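Local coordinates for protein 2,3-dihydroxy-2,3-dihydrophenylpropionate dehydrogenase (Pseudomonas sp. MC1, PDB 5XTF) that probably catalyses the NAD+-dependent oxidation of naphthalene cis-dihydrodiol to 1,2-dihydroxynaphthalene, as a tetrameric short-chain dehydrogenase/reductase, at residues 160-165 against 174-179; 105-110 against 126-131. One frame throughout, in Å; residues are numbered along the deposited sequence.

In the fold
Both interactions join a loop that follows a strand of the parallel Rossmann sheet to the helix entered after that loop. Interaction 1 follows strand 153-157 and uses helix 170-190. Interaction 2 follows strand 100-103 and uses helix 118-150. The two strands are neighbours, and the helices touch where Ser175 and Ala174 meet Ile128 and Phe129. Interaction 1 is the more buried and the more polar, built on a hydroxyl, carbonyls and an imidazole. Interaction 2 is only partly buried and rests on isoleucine packing plus one water bridge. Interaction 1 contains the NAD+-binding Lys176, and Gly106 of interaction 2 lies close to it. Both also reach the second subunit.

Interaction 1. Residues 160-165 against 174-179; sequences VSSHAV and ASKHAV
His177 presents one face of its imidazole to the carbonyl oxygen of Ser162. Ser162 O stands 3.0 Å above the ring plane, offset toward the rim, and is 3.0 Å from His177 NE2. An oxygen over the face is badly placed for an N-H, so this short approach is not a hydrogen bond. Ser161 O comes obliquely to the same ring, 3.1 Å from His177 CE1. The ring nitrogens are engaged elsewhere. His177 ND1 bonds to Ile173 O, one turn earlier in the helix, and NE2 meets Lys184 NZ of the second subunit. These two bonds fix the ring's rotation. They are consistent with a proton on ND1, leaving NE2 as the acceptor.

One hydrogen bond joins the segments. Ser162 OG donates to Lys176 O at 2.9 Å, arriving from above the carbonyl plane, 61° out of it. The Ser162 hydroxyl lies beside its own backbone N (chi1 -54°), which brings Ser162 OG alongside the helix, 3.4 Å from Lys176 CB. Tyr172 and Lys176 have the spacing of the YxxxK motif of short-chain dehydrogenases, and Lys176 binds NAD+ in this protein. The base of Lys176 faces the 160-165 turn, with Lys176 CB 4.2 Å from Ser161 CB. A bend at chi2 (-58°) then carries the amine away to Ala158 O. On the turn itself, Val160 O accepts from both His163 N and Ala164 N. The His163 ring hydrogen-bonds through NE2 to Ser200 OG, and Ser162 CB lies over one of its faces.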
loop_
_atom_site.group_PDB
_atom_site.type_symbol
_atom_site.label_atom_id
_atom_site.label_comp_id
_atom_site.label_asym_id
_atom_site.label_seq_id
_atom_site.Cartn_x
_atom_site.Cartn_y
_atom_site.Cartn_z
ATOM N N VAL B 160 -3.344 11.536 7.521
ATOM C CA VAL B 160 -3.159 11.443 6.072
ATOM C C VAL B 160 -1.676 11.375 5.756
ATOM O O VAL B 160 -1.271 10.799 4.735
ATOM C CB VAL B 160 -3.838 12.616 5.327
ATOM C CG1 VAL B 160 -3.158 13.931 5.646
ATOM C CG2 VAL B 160 -3.829 12.371 3.811
ATOM N N SER B 161 -0.842 11.943 6.631
ATOM C CA SER B 161 0.606 11.844 6.525
ATOM C C SER B 161 1.115 10.420 6.702
ATOM O O SER B 161 2.292 10.160 6.422
ATOM C CB SER B 161 1.265 12.758 7.558
ATOM O OG SER B 161 1.110 14.131 7.217
ATOM N N SER B 162 0.269 9.499 7.174
ATOM C CA SER B 162 0.644 8.093 7.198
ATOM C C SER B 162 0.683 7.470 5.803
ATOM O O SER B 162 1.262 6.394 5.643
ATOM C CB SER B 162 -0.329 7.299 8.069
ATOM O OG SER B 162 -0.446 7.856 9.362
ATOM N N HIS B 163 0.070 8.103 4.802
ATOM C CA HIS B 163 -0.068 7.524 3.466
ATOM C C HIS B 163 0.563 8.370 2.373
ATOM O O HIS B 163 1.150 7.818 1.442
ATOM C CB HIS B 163 -1.563 7.299 3.131
ATOM C CG HIS B 163 -2.367 6.791 4.287
ATOM N ND1 HIS B 163 -2.304 5.482 4.719
ATOM C CD2 HIS B 163 -3.217 7.426 5.131
ATOM C CE1 HIS B 163 -3.097 5.329 5.768
ATOM N NE2 HIS B 163 -3.656 6.494 6.041
ATOM N N ALA B 164 0.468 9.695 2.463
ATOM C CA ALA B 164 0.929 10.592 1.413
ATOM C C ALA B 164 1.826 11.666 2.016
ATOM O O ALA B 164 1.911 11.821 3.239
ATOM C CB ALA B 164 -0.255 11.237 0.671
ATOM N N VAL B 165 2.492 12.422 1.138
ATOM C CA VAL B 165 3.334 13.539 1.558
ATOM C C VAL B 165 2.548 14.829 1.390
ATOM O O VAL B 165 1.415 14.817 0.900
ATOM C CB VAL B 165 4.643 13.591 0.755
ATOM C CG1 VAL B 165 5.340 12.241 0.797
ATOM C CG2 VAL B 165 4.355 13.998 -0.670
ATOM N N ALA B 174 7.292 10.509 9.051
ATOM C CA ALA B 174 7.885 9.266 9.531
ATOM C C ALA B 174 7.182 8.776 10.792
ATOM O O ALA B 174 6.954 7.573 10.955
ATOM C CB ALA B 174 9.379 9.468 9.777
ATOM N N SER B 175 6.814 9.690 11.693
ATOM C CA SER B 175 6.122 9.256 12.904
ATOM C C SER B 175 4.744 8.700 12.569
ATOM O O SER B 175 4.305 7.706 13.154
ATOM C CB SER B 175 6.000 10.401 13.912
ATOM O OG SER B 175 5.051 11.383 13.521
ATOM N N LYS B 176 4.057 9.315 11.621
ATOM C CA LYS B 176 2.735 8.826 11.264
ATOM C C LYS B 176 2.802 7.519 10.489
ATOM O O LYS B 176 1.872 6.711 10.572
ATOM C CB LYS B 176 1.995 9.913 10.493
ATOM C CG LYS B 176 1.554 11.059 11.444
ATOM C CD LYS B 176 0.647 10.515 12.572
ATOM C CE LYS B 176 0.085 11.628 13.440
ATOM N NZ LYS B 176 -0.849 11.073 14.471
ATOM N N HIS B 177 3.892 7.270 9.753
ATOM C CA HIS B 177 4.074 5.941 9.183
ATOM C C HIS B 177 4.364 4.902 10.256
ATOM O O HIS B 177 3.893 3.762 10.165
ATOM C CB HIS B 177 5.184 5.958 8.141
ATOM C CG HIS B 177 4.730 6.427 6.800
ATOM N ND1 HIS B 177 4.450 7.753 6.532
ATOM C CD2 HIS B 177 4.495 5.749 5.651
ATOM C CE1 HIS B 177 4.066 7.869 5.273
ATOM N NE2 HIS B 177 4.088 6.669 4.717
ATOM N N ALA B 178 5.135 5.266 11.281
ATOM C CA ALA B 178 5.363 4.324 12.371
ATOM C C ALA B 178 4.043 3.884 13.012
ATOM O O ALA B 178 3.885 2.711 13.370
ATOM C CB ALA B 178 6.314 4.937 13.402
ATOM N N VAL B 179 3.062 4.792 13.122
ATOM C CA VAL B 179 1.770 4.405 13.703
ATOM C C VAL B 179 1.103 3.314 12.862
ATOM O O VAL B 179 0.597 2.321 13.403
ATOM C CB VAL B 179 0.845 5.629 13.886
ATOM C CG1 VAL B 179 -0.462 5.202 14.474
ATOM C CG2 VAL B 179 1.508 6.677 14.802
#

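Interaction 2. Residues 105-110 against 126-131; sequences AGIWDY and DEIFDI
Glu127 brings OE2 to within 3.9 Å of the CD1 tip of Ile107. The two side chains cross at about a right angle on the exposed side of the contact. Ile128, the next residue, turns its CG1 branch toward the loop. Ile128 CD1 is 3.4 Å from Asp109 CB, a tight fit. Chi2 of Ile128, 136°, is well off a staggered value, perhaps a strained side chain. Asp109 sends its carboxylate elsewhere, to the backbone N of Gly169 and Tyr172. Ile107 CG2 lies over the Ile128 backbone, 4.1 Å from Ile128 CA. Ile131 makes the main apolar contact. Ile131 CD1 packs 3.8 Å from Ile107 CG2, while Ile131 CG2 sits 3.9 Å from Gly106 C. Ile131 O is joined to Ala105 O through a water, which donates to both carbonyls, at 2.6 Å to Ala105 O. Beyond the segment, Asn132 OD1 accepts from Ile107 N. Asn104, an NAD+-binding residue, Ala105 and Gly106 spell the Asn-Ala-Gly signature after strand 100-103, which in short-chain dehydrogenases borders the cofactor cleft of the Rossmann fold.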
loop_
_atom_site.group_PDB
_atom_site.type_symbol
_atom_site.label_atom_id
_atom_site.label_comp_id
_atom_site.label_asym_id
_atom_site.label_seq_id
_atom_site.Cartn_x
_atom_site.Cartn_y
_atom_site.Cartn_z
ATOM N N ALA B 105 -3.440 11.754 21.321
ATOM C CA ALA B 105 -2.652 12.964 21.506
ATOM C C ALA B 105 -1.562 13.032 20.438
ATOM O O ALA B 105 -0.875 12.044 20.168
ATOM C CB ALA B 105 -2.058 13.001 22.920
ATOM N N GLY B 106 -1.451 14.181 19.771
ATOM C CA GLY B 106 -0.500 14.326 18.690
ATOM C C GLY B 106 0.156 15.692 18.713
ATOM O O GLY B 106 -0.279 16.598 19.428
ATOM N N ILE B 107 1.225 15.816 17.919
ATOM C CA ILE B 107 1.914 17.085 17.715
ATOM C C ILE B 107 2.417 17.126 16.281
ATOM O O ILE B 107 2.756 16.096 15.693
ATOM C CB ILE B 107 3.076 17.294 18.723
ATOM C CG1 ILE B 107 3.557 18.741 18.713
ATOM C CG2 ILE B 107 4.257 16.396 18.413
ATOM C CD1 ILE B 107 4.704 18.983 19.663
ATOM N N TRP B 108 2.465 18.332 15.720
ATOM C CA TRP B 108 2.936 18.586 14.367
ATOM C C TRP B 108 4.417 18.967 14.385
ATOM O O TRP B 108 5.015 19.176 15.443
ATOM C CB TRP B 108 2.107 19.704 13.718
ATOM C CG TRP B 108 2.149 19.714 12.213
ATOM C CD1 TRP B 108 2.273 18.634 11.391
ATOM C CD2 TRP B 108 2.062 20.862 11.359
ATOM N NE1 TRP B 108 2.268 19.037 10.073
ATOM C CE2 TRP B 108 2.141 20.401 10.027
ATOM C CE3 TRP B 108 1.922 22.235 11.592
ATOM C CZ2 TRP B 108 2.088 21.267 8.931
ATOM C CZ3 TRP B 108 1.869 23.091 10.507
ATOM C CH2 TRP B 108 1.951 22.603 9.188
ATOM N N ASP B 109 5.012 19.058 13.188
ATOM C CA ASP B 109 6.385 19.525 13.058
ATOM C C ASP B 109 6.526 20.792 12.226
ATOM O O ASP B 109 7.654 21.228 11.986
ATOM C CB ASP B 109 7.283 18.421 12.482
ATOM C CG ASP B 109 7.094 18.197 10.988
ATOM O OD1 ASP B 109 6.099 18.691 10.398
ATOM O OD2 ASP B 109 7.954 17.478 10.410
ATOM N N TYR B 110 5.420 21.389 11.779
ATOM C CA TYR B 110 5.439 22.690 11.105
ATOM C C TYR B 110 6.415 22.689 9.926
ATOM O O TYR B 110 7.197 23.623 9.733
ATOM C CB TYR B 110 5.752 23.815 12.104
ATOM C CG TYR B 110 4.720 23.904 13.214
ATOM C CD1 TYR B 110 3.619 24.752 13.105
ATOM C CD2 TYR B 110 4.821 23.113 14.358
ATOM C CE1 TYR B 110 2.658 24.820 14.108
ATOM C CE2 TYR B 110 3.862 23.174 15.368
ATOM C CZ TYR B 110 2.786 24.030 15.234
ATOM O OH TYR B 110 1.839 24.103 16.224
ATOM N N ASP B 126 12.894 14.208 18.724
ATOM C CA ASP B 126 12.603 13.630 20.028
ATOM C C ASP B 126 11.186 13.969 20.467
ATOM O O ASP B 126 10.472 13.119 21.023
ATOM C CB ASP B 126 13.635 14.121 21.044
ATOM C CG ASP B 126 15.073 13.684 20.683
ATOM O OD1 ASP B 126 15.236 12.776 19.833
ATOM O OD2 ASP B 126 16.046 14.244 21.246
ATOM N N GLU B 127 10.739 15.194 20.197
ATOM C CA GLU B 127 9.409 15.570 20.649
ATOM C C GLU B 127 8.342 14.879 19.802
ATOM O O GLU B 127 7.331 14.403 20.330
ATOM C CB GLU B 127 9.259 17.092 20.623
ATOM C CG GLU B 127 8.505 17.657 21.815
ATOM C CD GLU B 127 8.561 19.184 21.899
ATOM O OE1 GLU B 127 9.643 19.766 21.642
ATOM O OE2 GLU B 127 7.512 19.796 22.225
ATOM N N ILE B 128 8.584 14.752 18.497
ATOM C CA ILE B 128 7.581 14.158 17.619
ATOM C C ILE B 128 7.416 12.678 17.926
ATOM O O ILE B 128 6.292 12.184 18.100
ATOM C CB ILE B 128 7.945 14.400 16.145
ATOM C CG1 ILE B 128 7.602 15.835 15.769
ATOM C CG2 ILE B 128 7.202 13.435 15.235
ATOM C CD1 ILE B 128 8.652 16.489 14.979
ATOM N N PHE B 129 8.527 11.956 18.054
ATOM C CA PHE B 129 8.411 10.517 18.244
ATOM C C PHE B 129 7.997 10.146 19.667
ATOM O O PHE B 129 7.299 9.138 19.857
ATOM C CB PHE B 129 9.711 9.840 17.827
ATOM C CG PHE B 129 9.789 9.604 16.341
ATOM C CD1 PHE B 129 10.082 10.643 15.478
ATOM C CD2 PHE B 129 9.512 8.345 15.808
ATOM C CE1 PHE B 129 10.118 10.427 14.102
ATOM C CE2 PHE B 129 9.541 8.122 14.436
ATOM C CZ PHE B 129 9.855 9.167 13.583
ATOM N N ASP B 130 8.379 10.953 20.668
ATOM C CA ASP B 130 7.879 10.718 22.019
ATOM C C ASP B 130 6.360 10.821 22.075
ATOM O O ASP B 130 5.699 9.998 22.722
ATOM C CB ASP B 130 8.513 11.695 23.006
ATOM C CG ASP B 130 9.915 11.299 23.384
ATOM O OD1 ASP B 130 10.227 10.098 23.225
ATOM O OD2 ASP B 130 10.701 12.175 23.825
ATOM N N ILE B 131 5.785 11.806 21.389
ATOM C CA ILE B 131 4.348 12.060 21.491
ATOM C C ILE B 131 3.554 11.235 20.492
ATOM O O ILE B 131 2.539 10.625 20.842
ATOM C CB ILE B 131 4.055 13.559 21.298
ATOM C CG1 ILE B 131 4.635 14.377 22.443
ATOM C CG2 ILE B 131 2.558 13.776 21.187
ATOM C CD1 ILE B 131 4.547 15.873 22.199
HETATM O O HOH W 1 -0.214 10.664 22.290
#